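Local atomic coordinates of GTP cyclohydrolase 1 type 2 homolog (Escherichia coli, Escherichia coli O157:H7, PDB entry 1NMO), a protein that probably protects against radiation damage and may take part in degrading radiation-damaged nucleotides, as a ring-shaped hexamer with a dinuclear iron site. Residues A23-Q28 and Y94-P99; V187-T192 and H209-G214. All coordinates share one frame; numbering follows the deposited sequence.

Contact 1: A23-Q28 and Y94-P99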
ATOM      1  N   ALA A  23      25.114  26.872  22.804  1.00 24.16           N
ATOM      2  CA  ALA A  23      23.933  27.590  23.237  1.00 23.21           C
ATOM      3  C   ALA A  23      23.882  27.720  24.751  1.00 22.73           C
ATOM      4  O   ALA A  23      24.515  26.953  25.498  1.00 23.13           O
ATOM      5  CB  ALA A  23      22.660  26.924  22.675  1.00 22.37           C
ATOM      6  N   PRO A  24      23.173  28.737  25.240  1.00 21.99           N
ATOM      7  CA  PRO A  24      23.173  28.789  26.711  1.00 20.71           C
ATOM      8  C   PRO A  24      22.544  27.579  27.387  1.00 19.82           C
ATOM      9  O   PRO A  24      21.536  27.076  26.937  1.00 19.63           O
ATOM     10  CB  PRO A  24      22.382  30.056  27.024  1.00 19.88           C
ATOM     11  CG  PRO A  24      21.469  30.251  25.724  1.00 20.38           C
ATOM     12  CD  PRO A  24      22.485  29.908  24.635  1.00 22.15           C
ATOM     13  N   ASN A  25      23.141  27.121  28.478  1.00 19.69           N
ATOM     14  CA  ASN A  25      22.561  26.028  29.251  1.00 19.39           C
ATOM     15  C   ASN A  25      21.920  26.633  30.565  1.00 19.09           C
ATOM     16  O   ASN A  25      22.404  27.659  31.106  1.00 19.44           O
ATOM     17  CB  ASN A  25      23.642  24.961  29.531  1.00 16.75           C
ATOM     18  CG  ASN A  25      24.030  24.186  28.297  1.00 17.25           C
ATOM     19  OD1 ASN A  25      23.142  23.565  27.620  1.00 15.41           O
ATOM     20  ND2 ASN A  25      25.383  24.159  27.976  1.00 14.38           N
ATOM     21  N   GLY A  26      20.812  26.031  31.041  1.00 18.43           N
ATOM     22  CA  GLY A  26      20.154  26.530  32.248  1.00 17.10           C
ATOM     23  C   GLY A  26      18.762  27.086  31.955  1.00 17.28           C
ATOM     24  O   GLY A  26      18.064  26.556  31.061  1.00 16.49           O
ATOM     25  N   LEU A  27      18.364  28.158  32.667  1.00 16.47           N
ATOM     26  CA  LEU A  27      17.023  28.785  32.456  1.00 16.18           C
ATOM     27  C   LEU A  27      17.080  29.504  31.105  1.00 15.64           C
ATOM     28  O   LEU A  27      17.846  30.455  30.994  1.00 15.79           O
ATOM     29  CB  LEU A  27      16.789  29.896  33.476  1.00 15.02           C
ATOM     30  CG  LEU A  27      15.490  29.784  34.227  1.00 17.27           C
ATOM     31  CD1 LEU A  27      15.162  31.119  34.819  1.00 15.35           C
ATOM     32  CD2 LEU A  27      14.398  29.282  33.366  1.00 14.01           C
ATOM     33  N   GLN A  28      16.328  29.125  30.092  1.00 14.35           N
ATOM     34  CA  GLN A  28      16.477  29.936  28.889  1.00 15.69           C
ATOM     35  C   GLN A  28      15.316  30.934  28.759  1.00 16.61           C
ATOM     36  O   GLN A  28      15.424  31.952  28.074  1.00 16.62           O
ATOM     37  CB  GLN A  28      16.523  29.064  27.647  1.00 15.30           C
ATOM     38  CG  GLN A  28      17.668  28.038  27.674  1.00 16.77           C
ATOM     39  CD  GLN A  28      17.721  27.310  26.347  1.00 17.97           C
ATOM     40  OE1 GLN A  28      16.784  27.417  25.535  1.00 16.67           O
ATOM     41  NE2 GLN A  28      18.804  26.574  26.109  1.00 17.35           N
ATOM     42  N   TYR A  94      13.901  25.479  30.441  1.00 11.46           N
ATOM     43  CA  TYR A  94      15.323  25.257  30.742  1.00  8.49           C
ATOM     44  C   TYR A  94      15.701  24.277  29.653  1.00  9.83           C
ATOM     45  O   TYR A  94      14.820  23.506  29.192  1.00 10.66           O
ATOM     46  CB  TYR A  94      15.548  24.499  32.066  1.00  9.23           C
ATOM     47  CG  TYR A  94      14.979  25.114  33.358  1.00  9.13           C
ATOM     48  CD1 TYR A  94      13.637  25.116  33.601  1.00  9.62           C
ATOM     49  CD2 TYR A  94      15.828  25.660  34.332  1.00 10.82           C
ATOM     50  CE1 TYR A  94      13.105  25.633  34.802  1.00 12.47           C
ATOM     51  CE2 TYR A  94      15.320  26.200  35.536  1.00 11.86           C
ATOM     52  CZ  TYR A  94      13.962  26.168  35.765  1.00 12.09           C
ATOM     53  OH  TYR A  94      13.469  26.616  36.992  1.00 11.57           O
ATOM     54  N   GLY A  95      16.980  24.313  29.241  1.00 10.09           N
ATOM     55  CA  GLY A  95      17.569  23.382  28.276  1.00  8.96           C
ATOM     56  C   GLY A  95      19.039  23.110  28.709  1.00 11.98           C
ATOM     57  O   GLY A  95      19.699  24.021  29.252  1.00 12.88           O
ATOM     58  N   TRP A  96      19.545  21.870  28.571  1.00 12.77           N
ATOM     59  CA  TRP A  96      20.941  21.532  28.810  1.00 12.72           C
ATOM     60  C   TRP A  96      21.398  20.744  27.578  1.00 13.74           C
ATOM     61  O   TRP A  96      20.927  19.632  27.326  1.00 15.77           O
ATOM     62  CB  TRP A  96      21.132  20.676  30.054  1.00 12.29           C
ATOM     63  CG  TRP A  96      21.216  21.509  31.279  1.00 12.30           C
ATOM     64  CD1 TRP A  96      22.330  22.102  31.781  1.00 14.26           C
ATOM     65  CD2 TRP A  96      20.117  21.968  32.095  1.00 13.00           C
ATOM     66  NE1 TRP A  96      22.011  22.902  32.841  1.00 13.30           N
ATOM     67  CE2 TRP A  96      20.659  22.841  33.061  1.00 12.13           C
ATOM     68  CE3 TRP A  96      18.720  21.715  32.100  1.00 12.88           C
ATOM     69  CZ2 TRP A  96      19.877  23.475  34.013  1.00 11.17           C
ATOM     70  CZ3 TRP A  96      17.934  22.333  33.032  1.00 10.40           C
ATOM     71  CH2 TRP A  96      18.518  23.221  33.993  1.00 12.98           C
ATOM     72  N   HIS A  97      22.321  21.305  26.801  1.00 15.33           N
ATOM     73  CA  HIS A  97      22.822  20.651  25.598  1.00 15.43           C
ATOM     74  C   HIS A  97      24.054  19.758  25.923  1.00 16.95           C
ATOM     75  O   HIS A  97      23.871  18.704  26.534  1.00 17.75           O
ATOM     76  CB  HIS A  97      23.131  21.718  24.534  1.00 15.25           C
ATOM     77  CG  HIS A  97      23.452  21.172  23.177  1.00 16.94           C
ATOM     78  ND1 HIS A  97      24.602  21.524  22.489  1.00 18.12           N
ATOM     79  CD2 HIS A  97      22.813  20.260  22.397  1.00 16.69           C
ATOM     80  CE1 HIS A  97      24.664  20.844  21.352  1.00 17.55           C
ATOM     81  NE2 HIS A  97      23.592  20.073  21.268  1.00 18.63           N
ATOM     82  N   LEU A  98      25.300  20.153  25.629  1.00 16.05           N
ATOM     83  CA  LEU A  98      26.401  19.186  25.852  1.00 14.81           C
ATOM     84  C   LEU A  98      26.476  18.549  27.231  1.00 15.70           C
ATOM     85  O   LEU A  98      26.738  17.303  27.376  1.00 17.71           O
ATOM     86  CB  LEU A  98      27.759  19.793  25.429  1.00 13.59           C
ATOM     87  CG  LEU A  98      27.686  20.195  23.921  1.00 14.67           C
ATOM     88  CD1 LEU A  98      29.007  20.828  23.440  1.00 14.54           C
ATOM     89  CD2 LEU A  98      27.386  18.994  23.051  1.00 14.16           C
ATOM     90  N   PRO A  99      26.215  19.334  28.282  1.00 14.76           N
ATOM     91  CA  PRO A  99      26.303  18.664  29.589  1.00 15.24           C
ATOM     92  C   PRO A  99      25.387  17.455  29.660  1.00 15.64           C
ATOM     93  O   PRO A  99      25.705  16.424  30.322  1.00 17.93           O
ATOM     94  CB  PRO A  99      25.918  19.770  30.584  1.00 14.14           C
ATOM     95  CG  PRO A  99      26.413  21.042  29.863  1.00 13.34           C
ATOM     96  CD  PRO A  99      25.917  20.762  28.434  1.00 14.10           C
TER

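Contact 2: V187-T192 and H209-G214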
ATOM      1  N   VAL A 187      38.012   0.641  16.350  1.00 20.76           N
ATOM      2  CA  VAL A 187      36.797   0.058  16.901  1.00 18.72           C
ATOM      3  C   VAL A 187      36.238  -0.856  15.815  1.00 19.67           C
ATOM      4  O   VAL A 187      36.697  -0.785  14.692  1.00 19.95           O
ATOM      5  CB  VAL A 187      35.781   1.149  17.215  1.00 16.50           C
ATOM      6  CG1 VAL A 187      36.320   2.052  18.342  1.00 15.37           C
ATOM      7  CG2 VAL A 187      35.516   2.005  15.885  1.00 14.89           C
ATOM      8  N   ASP A 188      35.256  -1.703  16.128  1.00 18.18           N
ATOM      9  CA  ASP A 188      34.696  -2.524  15.066  1.00 17.30           C
ATOM     10  C   ASP A 188      33.419  -1.778  14.586  1.00 17.79           C
ATOM     11  O   ASP A 188      33.005  -1.895  13.415  1.00 18.76           O
ATOM     12  CB  ASP A 188      34.237  -3.895  15.591  1.00 16.36           C
ATOM     13  CG  ASP A 188      35.314  -4.654  16.342  1.00 16.53           C
ATOM     14  OD1 ASP A 188      36.490  -4.548  15.957  1.00 18.26           O
ATOM     15  OD2 ASP A 188      34.976  -5.394  17.297  1.00 17.07           O
ATOM     16  N   ALA A 189      32.772  -1.022  15.476  1.00 16.22           N
ATOM     17  CA  ALA A 189      31.552  -0.325  15.044  1.00 15.87           C
ATOM     18  C   ALA A 189      31.470   1.074  15.650  1.00 15.89           C
ATOM     19  O   ALA A 189      32.082   1.333  16.730  1.00 16.90           O
ATOM     20  CB  ALA A 189      30.367  -1.132  15.418  1.00 11.46           C
ATOM     21  N   PHE A 190      30.786   1.983  14.943  1.00 14.91           N
ATOM     22  CA  PHE A 190      30.575   3.391  15.430  1.00 12.30           C
ATOM     23  C   PHE A 190      29.109   3.604  15.257  1.00 13.29           C
ATOM     24  O   PHE A 190      28.557   3.282  14.188  1.00 15.31           O
ATOM     25  CB  PHE A 190      31.355   4.444  14.609  1.00  8.77           C
ATOM     26  CG  PHE A 190      31.081   5.858  15.036  1.00  9.06           C
ATOM     27  CD1 PHE A 190      31.428   6.309  16.307  1.00  9.12           C
ATOM     28  CD2 PHE A 190      30.462   6.774  14.150  1.00  8.97           C
ATOM     29  CE1 PHE A 190      31.185   7.654  16.724  1.00  9.25           C
ATOM     30  CE2 PHE A 190      30.219   8.089  14.535  1.00  9.53           C
ATOM     31  CZ  PHE A 190      30.585   8.549  15.850  1.00  9.16           C
ATOM     32  N   ILE A 191      28.454   4.123  16.294  1.00 13.73           N
ATOM     33  CA  ILE A 191      27.009   4.347  16.308  1.00 13.08           C
ATOM     34  C   ILE A 191      26.699   5.800  16.560  1.00 13.76           C
ATOM     35  O   ILE A 191      27.263   6.375  17.508  1.00 15.38           O
ATOM     36  CB  ILE A 191      26.341   3.593  17.502  1.00 13.31           C
ATOM     37  CG1 ILE A 191      26.739   2.155  17.465  1.00 10.42           C
ATOM     38  CG2 ILE A 191      24.758   3.695  17.452  1.00  8.83           C
ATOM     39  CD1 ILE A 191      26.262   1.422  18.663  1.00 10.03           C
ATOM     40  N   THR A 192      25.850   6.461  15.773  1.00 12.56           N
ATOM     41  CA  THR A 192      25.599   7.848  16.199  1.00 12.88           C
ATOM     42  C   THR A 192      24.161   8.080  15.832  1.00 13.64           C
ATOM     43  O   THR A 192      23.438   7.111  15.691  1.00 12.95           O
ATOM     44  CB  THR A 192      26.530   8.807  15.529  1.00 13.80           C
ATOM     45  OG1 THR A 192      26.225  10.131  15.993  1.00 14.99           O
ATOM     46  CG2 THR A 192      26.344   8.777  14.003  1.00 13.56           C
ATOM     47  N   HIS A 209      31.642  -1.165  11.014  1.00 16.49           N
ATOM     48  CA  HIS A 209      30.221  -1.200  10.898  1.00 16.25           C
ATOM     49  C   HIS A 209      29.756   0.172  11.331  1.00 16.54           C
ATOM     50  O   HIS A 209      30.186   0.641  12.395  1.00 19.06           O
ATOM     51  CB  HIS A 209      29.635  -2.234  11.872  1.00 15.15           C
ATOM     52  CG  HIS A 209      29.834  -3.652  11.440  1.00 15.34           C
ATOM     53  ND1 HIS A 209      29.112  -4.221  10.411  1.00 14.10           N
ATOM     54  CD2 HIS A 209      30.724  -4.596  11.856  1.00 14.66           C
ATOM     55  CE1 HIS A 209      29.552  -5.458  10.194  1.00 13.59           C
ATOM     56  NE2 HIS A 209      30.528  -5.708  11.058  1.00 16.25           N
ATOM     57  N   PHE A 210      28.861   0.805  10.560  1.00 13.93           N
ATOM     58  CA  PHE A 210      28.363   2.120  10.955  1.00 13.34           C
ATOM     59  C   PHE A 210      26.839   2.044  11.065  1.00 12.31           C
ATOM     60  O   PHE A 210      26.226   1.411  10.223  1.00 15.09           O
ATOM     61  CB  PHE A 210      28.757   3.225   9.938  1.00 10.21           C
ATOM     62  CG  PHE A 210      27.985   4.450  10.128  1.00  9.65           C
ATOM     63  CD1 PHE A 210      28.209   5.257  11.236  1.00 11.07           C
ATOM     64  CD2 PHE A 210      26.940   4.764   9.271  1.00 10.02           C
ATOM     65  CE1 PHE A 210      27.412   6.380  11.513  1.00 11.31           C
ATOM     66  CE2 PHE A 210      26.129   5.885   9.539  1.00 11.45           C
ATOM     67  CZ  PHE A 210      26.377   6.687  10.670  1.00 12.65           C
ATOM     68  N   TYR A 211      26.260   2.671  12.083  1.00 10.21           N
ATOM     69  CA  TYR A 211      24.812   2.686  12.342  1.00 11.04           C
ATOM     70  C   TYR A 211      24.408   4.146  12.553  1.00 11.41           C
ATOM     71  O   TYR A 211      25.072   4.847  13.342  1.00  9.48           O
ATOM     72  CB  TYR A 211      24.447   1.963  13.663  1.00 12.49           C
ATOM     73  CG  TYR A 211      24.890   0.547  13.656  1.00 11.97           C
ATOM     74  CD1 TYR A 211      26.200   0.220  13.861  1.00 11.26           C
ATOM     75  CD2 TYR A 211      24.001  -0.450  13.259  1.00 12.76           C
ATOM     76  CE1 TYR A 211      26.637  -1.101  13.635  1.00 13.21           C
ATOM     77  CE2 TYR A 211      24.392  -1.744  13.056  1.00 14.04           C
ATOM     78  CZ  TYR A 211      25.720  -2.081  13.233  1.00 15.73           C
ATOM     79  OH  TYR A 211      26.097  -3.421  12.971  1.00 16.06           O
ATOM     80  N   ALA A 212      23.337   4.604  11.867  1.00  9.57           N
ATOM     81  CA  ALA A 212      22.859   5.988  12.058  1.00  9.57           C
ATOM     82  C   ALA A 212      21.576   5.582  12.727  1.00  9.91           C
ATOM     83  O   ALA A 212      20.645   5.174  12.042  1.00 11.31           O
ATOM     84  CB  ALA A 212      22.601   6.646  10.734  1.00  7.46           C
ATOM     85  N   ALA A 213      21.511   5.648  14.064  1.00  9.54           N
ATOM     86  CA  ALA A 213      20.352   5.100  14.761  1.00 10.47           C
ATOM     87  C   ALA A 213      19.238   6.046  15.005  1.00 11.87           C
ATOM     88  O   ALA A 213      18.274   5.674  15.691  1.00 12.93           O
ATOM     89  CB  ALA A 213      20.773   4.472  16.051  1.00  9.18           C
ATOM     90  N   GLY A 214      19.358   7.260  14.445  1.00 12.90           N
ATOM     91  CA  GLY A 214      18.324   8.269  14.623  1.00 13.30           C
ATOM     92  C   GLY A 214      18.715   9.364  15.585  1.00 12.64           C
ATOM     93  O   GLY A 214      19.199   9.080  16.665  1.00 15.87           O
TER

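Contact 1: A23-Q28 and Y94-P99
Gly26 and Gly95 face each other as an antiparallel hydrogen-bonded pair: Gly26 N lies 2.9 Å from Gly95 O, and Gly95 N lies 3.1 Å from Gly26 O. They join strand 26-29, an outermost strand of the mixed five-stranded sheet within this chain, to strand 92-95. At the backbone angles of Gly26 (phi 114°) a CB would press against Asn25 O, reason enough for glycine. The Asn25 side chain prolongs this pairing where the second strand has ended. Its CG stands anti to its own carbonyl carbon (chi1 -71°), which carries OD1 to the backbone N-H of His97. That bond is nearly straight, with the donor tilted from the carbonyl plane, although the modelled distance is doubtfully short. The other end of the amide, ND2, rests 3.5 Å from Pro99 CD and donates to Asp21, which also bonds to His97 ND1. The extended Gln28 side chain runs past Gly95 CA, where the absence of a side chain leaves room for NE2 to reach Pro24 O at 2.9 Å; OE1 takes the N-H of Tyr66.

Each of the two aromatic rings offers a face to 23-28. One face of the Trp96 indole lies against Gly26, whose N sits over it toward the rim; CZ2 is 3.5 Å from Gly26 CA, and NE1 bonds to Asn11. Leu27 sets CD2 over the centre of the Tyr94 ring, 3.8 Å away and only 8° off the normal, a CH-pi contact; Tyr94 OH reaches Asn3 O.

Trp96 O accepts a bond from ND1 of His63, an iron ligand, and the side chain of His97 comes within about 4 Å of a bound iron ion. With Asn25 fixing the His97 backbone and Asp21 its ring, the contact is consistent with second-shell positioning of the dinuclear centre.

Contact 2: V187-T192 and H209-G214
His209 O is approached by two groups of the neighbouring strand at once: Phe190 N donates to it at 2.9 Å, and Ala189 CA brings a C-H within 3.1 Å of the same oxygen. Phe190 O is used similarly, accepting from Tyr211 N at 3.2 Å with the CA-H of Phe210 close by. Thr192 N to Tyr211 O continues the alternation, while His209 N to Asp188 O and Ala213 N to Thr192 O close its two ends.

These five bonds zip strands 189-192 and 209-212 into a parallel pair whose directions differ by 9°. Helix 197-205 connects them in a beta-alpha-beta unit, a standard way of placing two consecutive strands parallel and adjacent.

On the face bearing Phe190 and Phe210, the two side chains lie alongside each other and point the same way. Phe190 CD2 meets the edge of the Phe210 ring in its plane, 4.0 Å from CD1. Thr192 reaches that edge as well: with OG1 anti to the backbone N (chi1 180°), CG2 is left between N and carbonyl carbon, 3.6 Å from Phe210 CE1. OG1 meanwhile bonds to Cys171 O. Helix 179-185 packs against both phenylalanines.

The other face carries Ala189, Ile191, His209 and Tyr211. Ala189 CB sits at the edge of the tyrosine ring, 4.1 Å from Tyr211 CE1, and Ile191 CG1 lies equally far from Tyr211 CD1. Trp156 stacks on Tyr211, whose OH bonds to Gly139 O, and helix 139-150 adjoins the ring. Trp156 NE1 also bonds to ND1 of His209, and His209 NE2 reaches Pro162 O; an indole N-H on one side and a carbonyl on the other suggest that the imidazole carries a proton on NE2.

In the fold
From the N terminus, helix 3-13 leads to strand 26-29, and contact 1 closes a long loop when the chain returns along 92-95 as its neighbour in the first mixed sheet. That loop contains strands 37-41 and 59-62 and, just after the latter, the iron ligands His63 and His64; Asp101 follows soon after the contact. The chain then builds a second mixed sheet, where contact 2 closes a much shorter loop around helix 197-205, immediately before His215 and Glu219. The two follow in series, neither nesting nor crossing; the centres of contact 1 and contact 2 are 27 Å apart, on opposite sides of the chain's centre. Strand 237-240 finally returns to the first sheet.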